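Local coordinates for tailspike protein (PDB 6E1R) that probably degrades the capsular polysaccharide of its Acinetobacter baumannii host as a trimeric phage tailspike that serves in host recognition, at residues F303-V317 against K333-I347. Numbering follows the deposited sequence.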
loop_
_atom_site.group_PDB
_atom_site.type_symbol
_atom_site.label_atom_id
_atom_site.label_comp_id
_atom_site.label_asym_id
_atom_site.label_seq_id
_atom_site.Cartn_x
_atom_site.Cartn_y
_atom_site.Cartn_z
ATOM N N PHE A 303 -4.638 -5.729 -4.066
ATOM C CA PHE A 303 -4.202 -6.629 -3.003
ATOM C C PHE A 303 -2.804 -6.200 -2.582
ATOM O O PHE A 303 -1.834 -6.429 -3.312
ATOM C CB PHE A 303 -4.211 -8.086 -3.467
ATOM C CG PHE A 303 -5.567 -8.589 -3.871
ATOM C CD1 PHE A 303 -6.030 -8.411 -5.164
ATOM C CD2 PHE A 303 -6.378 -9.242 -2.957
ATOM C CE1 PHE A 303 -7.273 -8.875 -5.539
ATOM C CE2 PHE A 303 -7.625 -9.709 -3.325
ATOM C CZ PHE A 303 -8.073 -9.524 -4.617
ATOM N N VAL A 304 -2.700 -5.578 -1.413
ATOM C CA VAL A 304 -1.428 -5.063 -0.909
ATOM C C VAL A 304 -0.949 -6.055 0.147
ATOM O O VAL A 304 -1.321 -5.981 1.321
ATOM C CB VAL A 304 -1.562 -3.644 -0.357
ATOM C CG1 VAL A 304 -0.210 -3.122 0.098
ATOM C CG2 VAL A 304 -2.167 -2.719 -1.407
ATOM N N GLY A 305 -0.119 -7.005 -0.282
ATOM C CA GLY A 305 0.376 -8.042 0.602
ATOM C C GLY A 305 -0.664 -9.099 0.919
ATOM O O GLY A 305 -1.865 -8.842 0.803
ATOM N N GLY A 306 -0.222 -10.305 1.288
ATOM C CA GLY A 306 -1.134 -11.338 1.724
ATOM C C GLY A 306 -0.896 -12.636 0.984
ATOM O O GLY A 306 0.138 -12.826 0.334
ATOM N N TYR A 307 -1.875 -13.536 1.081
ATOM C CA TYR A 307 -1.793 -14.864 0.491
ATOM C C TYR A 307 -3.029 -15.143 -0.350
ATOM O O TYR A 307 -4.151 -14.817 0.049
ATOM C CB TYR A 307 -1.668 -15.960 1.559
ATOM C CG TYR A 307 -0.398 -15.916 2.370
ATOM C CD1 TYR A 307 -0.240 -14.993 3.394
ATOM C CD2 TYR A 307 0.634 -16.815 2.133
ATOM C CE1 TYR A 307 0.913 -14.953 4.142
ATOM C CE2 TYR A 307 1.793 -16.784 2.880
ATOM C CZ TYR A 307 1.926 -15.850 3.885
ATOM O OH TYR A 307 3.080 -15.810 4.633
ATOM N N ILE A 308 -2.813 -15.745 -1.517
ATOM C CA ILE A 308 -3.884 -16.348 -2.304
ATOM C C ILE A 308 -3.371 -17.702 -2.773
ATOM O O ILE A 308 -2.687 -17.795 -3.799
ATOM C CB ILE A 308 -4.305 -15.465 -3.494
ATOM C CG1 ILE A 308 -4.701 -14.063 -3.024
ATOM C CG2 ILE A 308 -5.461 -16.107 -4.247
ATOM C CD1 ILE A 308 -5.122 -13.137 -4.142
ATOM N N GLU A 309 -3.671 -18.755 -2.018
ATOM C CA GLU A 309 -3.055 -20.051 -2.264
ATOM C C GLU A 309 -4.032 -21.162 -1.909
ATOM O O GLU A 309 -5.130 -20.917 -1.407
ATOM C CB GLU A 309 -1.748 -20.197 -1.475
ATOM C CG GLU A 309 -1.893 -20.050 0.028
ATOM C CD GLU A 309 -0.581 -20.261 0.759
ATOM O OE1 GLU A 309 0.474 -20.295 0.091
ATOM O OE2 GLU A 309 -0.602 -20.394 2.001
ATOM N N ALA A 310 -3.621 -22.396 -2.209
ATOM C CA ALA A 310 -4.332 -23.606 -1.789
ATOM C C ALA A 310 -5.779 -23.630 -2.275
ATOM O O ALA A 310 -6.666 -24.145 -1.590
ATOM C CB ALA A 310 -4.277 -23.777 -0.269
ATOM N N ASN A 311 -6.034 -23.082 -3.462
ATOM C CA ASN A 311 -7.370 -23.121 -4.047
ATOM C C ASN A 311 -7.346 -23.962 -5.316
ATOM O O ASN A 311 -7.618 -23.462 -6.413
ATOM C CB ASN A 311 -7.867 -21.704 -4.333
ATOM C CG ASN A 311 -7.775 -20.802 -3.117
ATOM O OD1 ASN A 311 -8.256 -21.146 -2.038
ATOM N ND2 ASN A 311 -7.136 -19.650 -3.283
ATOM N N THR A 312 -7.032 -25.252 -5.164
ATOM C CA THR A 312 -6.754 -26.103 -6.314
ATOM C C THR A 312 -7.992 -26.357 -7.167
ATOM O O THR A 312 -7.868 -26.630 -8.366
ATOM C CB THR A 312 -6.172 -27.435 -5.840
ATOM O OG1 THR A 312 -6.532 -27.649 -4.470
ATOM C CG2 THR A 312 -4.659 -27.424 -5.951
ATOM N N SER A 313 -9.182 -26.280 -6.579
ATOM C CA SER A 313 -10.416 -26.579 -7.292
ATOM C C SER A 313 -11.153 -25.339 -7.776
ATOM O O SER A 313 -12.209 -25.473 -8.404
ATOM C CB SER A 313 -11.343 -27.420 -6.411
ATOM O OG SER A 313 -10.683 -28.593 -5.970
ATOM N N THR A 314 -10.639 -24.145 -7.500
ATOM C CA THR A 314 -11.311 -22.924 -7.919
ATOM C C THR A 314 -10.736 -22.465 -9.252
ATOM O O THR A 314 -9.517 -22.275 -9.353
ATOM C CB THR A 314 -11.150 -21.833 -6.875
ATOM O OG1 THR A 314 -11.633 -22.309 -5.614
ATOM C CG2 THR A 314 -11.947 -20.603 -7.272
ATOM N N PRO A 315 -11.562 -22.279 -10.287
ATOM C CA PRO A 315 -11.009 -21.902 -11.602
ATOM C C PRO A 315 -10.266 -20.579 -11.595
ATOM O O PRO A 315 -9.124 -20.511 -12.070
ATOM C CB PRO A 315 -12.255 -21.861 -12.497
ATOM C CG PRO A 315 -13.212 -22.794 -11.845
ATOM C CD PRO A 315 -12.989 -22.625 -10.367
ATOM N N TYR A 316 -10.878 -19.520 -11.075
ATOM C CA TYR A 316 -10.290 -18.193 -11.138
ATOM C C TYR A 316 -10.124 -17.619 -9.738
ATOM O O TYR A 316 -10.818 -18.008 -8.796
ATOM C CB TYR A 316 -11.154 -17.249 -11.984
ATOM C CG TYR A 316 -11.573 -17.833 -13.315
ATOM C CD1 TYR A 316 -10.641 -18.084 -14.315
ATOM C CD2 TYR A 316 -12.907 -18.118 -13.577
ATOM C CE1 TYR A 316 -11.027 -18.614 -15.532
ATOM C CE2 TYR A 316 -13.301 -18.647 -14.790
ATOM C CZ TYR A 316 -12.358 -18.893 -15.763
ATOM O OH TYR A 316 -12.749 -19.420 -16.973
ATOM N N VAL A 317 -9.182 -16.686 -9.608
ATOM C CA VAL A 317 -9.032 -15.955 -8.355
ATOM C C VAL A 317 -10.013 -14.793 -8.300
ATOM O O VAL A 317 -10.725 -14.606 -7.308
ATOM C CB VAL A 317 -7.580 -15.478 -8.177
ATOM C CG1 VAL A 317 -7.472 -14.549 -6.979
ATOM C CG2 VAL A 317 -6.650 -16.667 -8.015
ATOM N N LYS A 333 -4.416 -4.965 -9.104
ATOM C CA LYS A 333 -3.010 -5.026 -8.733
ATOM C C LYS A 333 -2.800 -6.076 -7.654
ATOM O O LYS A 333 -3.472 -6.053 -6.617
ATOM C CB LYS A 333 -2.508 -3.665 -8.246
ATOM C CG LYS A 333 -1.020 -3.652 -7.931
ATOM C CD LYS A 333 -0.518 -2.254 -7.609
ATOM C CE LYS A 333 0.994 -2.246 -7.427
ATOM N NZ LYS A 333 1.516 -0.894 -7.086
ATOM N N PHE A 334 -1.871 -6.992 -7.903
ATOM C CA PHE A 334 -1.429 -7.978 -6.920
ATOM C C PHE A 334 -0.036 -7.540 -6.472
ATOM O O PHE A 334 0.972 -7.909 -7.078
ATOM C CB PHE A 334 -1.420 -9.383 -7.514
ATOM C CG PHE A 334 -2.780 -9.883 -7.910
ATOM C CD1 PHE A 334 -3.605 -10.498 -6.984
ATOM C CD2 PHE A 334 -3.235 -9.734 -9.209
ATOM C CE1 PHE A 334 -4.856 -10.957 -7.348
ATOM C CE2 PHE A 334 -4.486 -10.191 -9.577
ATOM C CZ PHE A 334 -5.297 -10.803 -8.647
ATOM N N GLN A 335 0.013 -6.745 -5.407
ATOM C CA GLN A 335 1.258 -6.145 -4.926
ATOM C C GLN A 335 1.838 -7.032 -3.830
ATOM O O GLN A 335 1.388 -6.997 -2.683
ATOM C CB GLN A 335 1.014 -4.724 -4.429
ATOM C CG GLN A 335 2.259 -4.029 -3.908
ATOM C CD GLN A 335 2.027 -2.561 -3.604
ATOM O OE1 GLN A 335 1.078 -1.955 -4.101
ATOM N NE2 GLN A 335 2.896 -1.982 -2.783
ATOM N N GLY A 336 2.841 -7.830 -4.192
ATOM C CA GLY A 336 3.549 -8.659 -3.237
ATOM C C GLY A 336 2.694 -9.734 -2.597
ATOM O O GLY A 336 2.639 -9.839 -1.368
ATOM N N ILE A 337 2.034 -10.545 -3.416
ATOM C CA ILE A 337 1.128 -11.582 -2.937
ATOM C C ILE A 337 1.830 -12.929 -3.027
ATOM O O ILE A 337 2.448 -13.249 -4.051
ATOM C CB ILE A 337 -0.183 -11.593 -3.742
ATOM C CG1 ILE A 337 -0.751 -10.177 -3.846
ATOM C CG2 ILE A 337 -1.197 -12.526 -3.101
ATOM C CD1 ILE A 337 -1.019 -9.530 -2.507
ATOM N N HIS A 338 1.735 -13.719 -1.961
ATOM C CA HIS A 338 2.254 -15.082 -1.969
ATOM C C HIS A 338 1.193 -15.988 -2.582
ATOM O O HIS A 338 0.118 -16.176 -2.001
ATOM C CB HIS A 338 2.617 -15.526 -0.555
ATOM C CG HIS A 338 3.336 -16.837 -0.499
ATOM N ND1 HIS A 338 4.710 -16.929 -0.447
ATOM C CD2 HIS A 338 2.874 -18.110 -0.498
ATOM C CE1 HIS A 338 5.065 -18.200 -0.408
ATOM N NE2 HIS A 338 3.970 -18.939 -0.440
HETATM N N MSE A 339 1.482 -16.543 -3.755
HETATM C CA MSE A 339 0.481 -17.302 -4.499
HETATM C C MSE A 339 0.939 -18.711 -4.863
HETATM O O MSE A 339 1.335 -18.970 -5.999
HETATM C CB MSE A 339 0.089 -16.544 -5.768
HETATM C CG MSE A 339 -0.549 -15.193 -5.499
HETATM SE SE MSE A 339 -0.917 -14.189 -7.126
HETATM C CE MSE A 339 -2.852 -14.034 -6.959
ATOM N N ASN A 340 0.868 -19.620 -3.894
ATOM C CA ASN A 340 1.193 -21.031 -4.104
ATOM C C ASN A 340 -0.075 -21.746 -4.557
ATOM O O ASN A 340 -0.907 -22.135 -3.734
ATOM C CB ASN A 340 1.758 -21.643 -2.828
ATOM C CG ASN A 340 2.278 -23.050 -3.037
ATOM O OD1 ASN A 340 2.442 -23.500 -4.170
ATOM N ND2 ASN A 340 2.539 -23.753 -1.941
ATOM N N ARG A 341 -0.224 -21.923 -5.876
ATOM C CA ARG A 341 -1.430 -22.509 -6.457
ATOM C C ARG A 341 -2.673 -21.704 -6.099
ATOM O O ARG A 341 -3.532 -22.185 -5.349
ATOM C CB ARG A 341 -1.611 -23.972 -6.038
ATOM C CG ARG A 341 -0.467 -24.896 -6.408
ATOM C CD ARG A 341 -0.689 -26.278 -5.819
ATOM N NE ARG A 341 -0.349 -27.335 -6.768
ATOM C CZ ARG A 341 0.838 -27.922 -6.874
ATOM N NH1 ARG A 341 1.843 -27.555 -6.092
ATOM N NH2 ARG A 341 1.017 -28.877 -7.777
ATOM N N PRO A 342 -2.812 -20.484 -6.624
ATOM C CA PRO A 342 -3.971 -19.658 -6.252
ATOM C C PRO A 342 -5.272 -20.105 -6.892
ATOM O O PRO A 342 -6.341 -19.777 -6.363
ATOM C CB PRO A 342 -3.569 -18.260 -6.734
ATOM C CG PRO A 342 -2.664 -18.522 -7.889
ATOM C CD PRO A 342 -1.911 -19.785 -7.556
ATOM N N CYS A 343 -5.224 -20.829 -8.005
ATOM C CA CYS A 343 -6.426 -21.248 -8.719
ATOM C C CYS A 343 -6.040 -22.356 -9.695
ATOM O O CYS A 343 -4.915 -22.864 -9.668
ATOM C CB CYS A 343 -7.081 -20.062 -9.433
ATOM S SG CYS A 343 -5.958 -19.179 -10.522
ATOM N N SER A 344 -6.976 -22.724 -10.572
ATOM C CA SER A 344 -6.783 -23.849 -11.473
ATOM C C SER A 344 -6.810 -23.492 -12.954
ATOM O O SER A 344 -6.282 -24.268 -13.758
ATOM C CB SER A 344 -7.841 -24.932 -11.212
ATOM O OG SER A 344 -9.145 -24.440 -11.454
ATOM N N VAL A 345 -7.397 -22.359 -13.340
ATOM C CA VAL A 345 -7.462 -21.989 -14.751
ATOM C C VAL A 345 -6.673 -20.711 -15.008
ATOM O O VAL A 345 -5.730 -20.702 -15.807
ATOM C CB VAL A 345 -8.923 -21.833 -15.215
ATOM C CG1 VAL A 345 -8.976 -21.506 -16.697
ATOM C CG2 VAL A 345 -9.709 -23.100 -14.920
ATOM N N ALA A 346 -7.048 -19.625 -14.334
ATOM C CA ALA A 346 -6.369 -18.348 -14.507
ATOM C C ALA A 346 -6.649 -17.476 -13.293
ATOM O O ALA A 346 -7.762 -17.485 -12.767
ATOM C CB ALA A 346 -6.823 -17.640 -15.790
ATOM N N ILE A 347 -5.635 -16.725 -12.854
ATOM C CA ILE A 347 -5.810 -15.850 -11.697
ATOM C C ILE A 347 -6.853 -14.781 -11.995
ATOM O O ILE A 347 -7.831 -14.616 -11.258
ATOM C CB ILE A 347 -4.465 -15.232 -11.279
ATOM C CG1 ILE A 347 -3.490 -16.324 -10.834
ATOM C CG2 ILE A 347 -4.669 -14.211 -10.171
ATOM C CD1 ILE A 347 -2.105 -15.809 -10.509
HETATM O O HOH W 1 -11.164 -26.333 -10.744
#
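The rings of F303 and F334 lie in the interior of a right-handed parallel beta-helix, their planes 2° from parallel, displaced along one another so that little of either face is shared. F303 CD1 meets F334 CE1 at 3.6 Å. Both take CG beside the backbone N (chi1 -61° in F303), which sends the rings in one direction. I308 CD1 rests over one face of F303, toward its rim, and reaches the edge of F334, 3.9 Å from CE1; K333 O lies in the plane of the F303 ring, at its edge. F360 stacks on F334 and F278 meets F303, flat rings suiting a core in which equivalent positions recur from coil to coil. On the other side of the wall, the rings of Y307 and H338 meet obliquely, planes at 49°; E309 OE1 lies in plane at the imidazole edge, 3.3 Å from H338 CD2. Each combines a ring for packing with a polar atom that bonds across the interface: Y307 OH to T274 OG1 and H338 ND1 to S299 OG, both of the second subunit. P315 CB lies over one face of Y316, toward its rim, and A346 O at its edge, while V345 CG1 packs on CE1.

Successive coils are joined by backbone hydrogen bonds between parallel strands, such as F303 N to K333 O (2.8 Å). Positive phi favours glycine at the corners G305 and G336; at G306 a CB would press on the preceding carbonyl O. An amide suits N311: ND2 donates an N-H to P342 O (3.2 Å), in the amide plane, while OD1 accepts from N286 N of the preceding coil. P315 O takes two N-H groups, from V345 and A346. The contact thus pairs an apolar interior, packed coil on coil, with polar groups that tie neighbouring coils and subunits together.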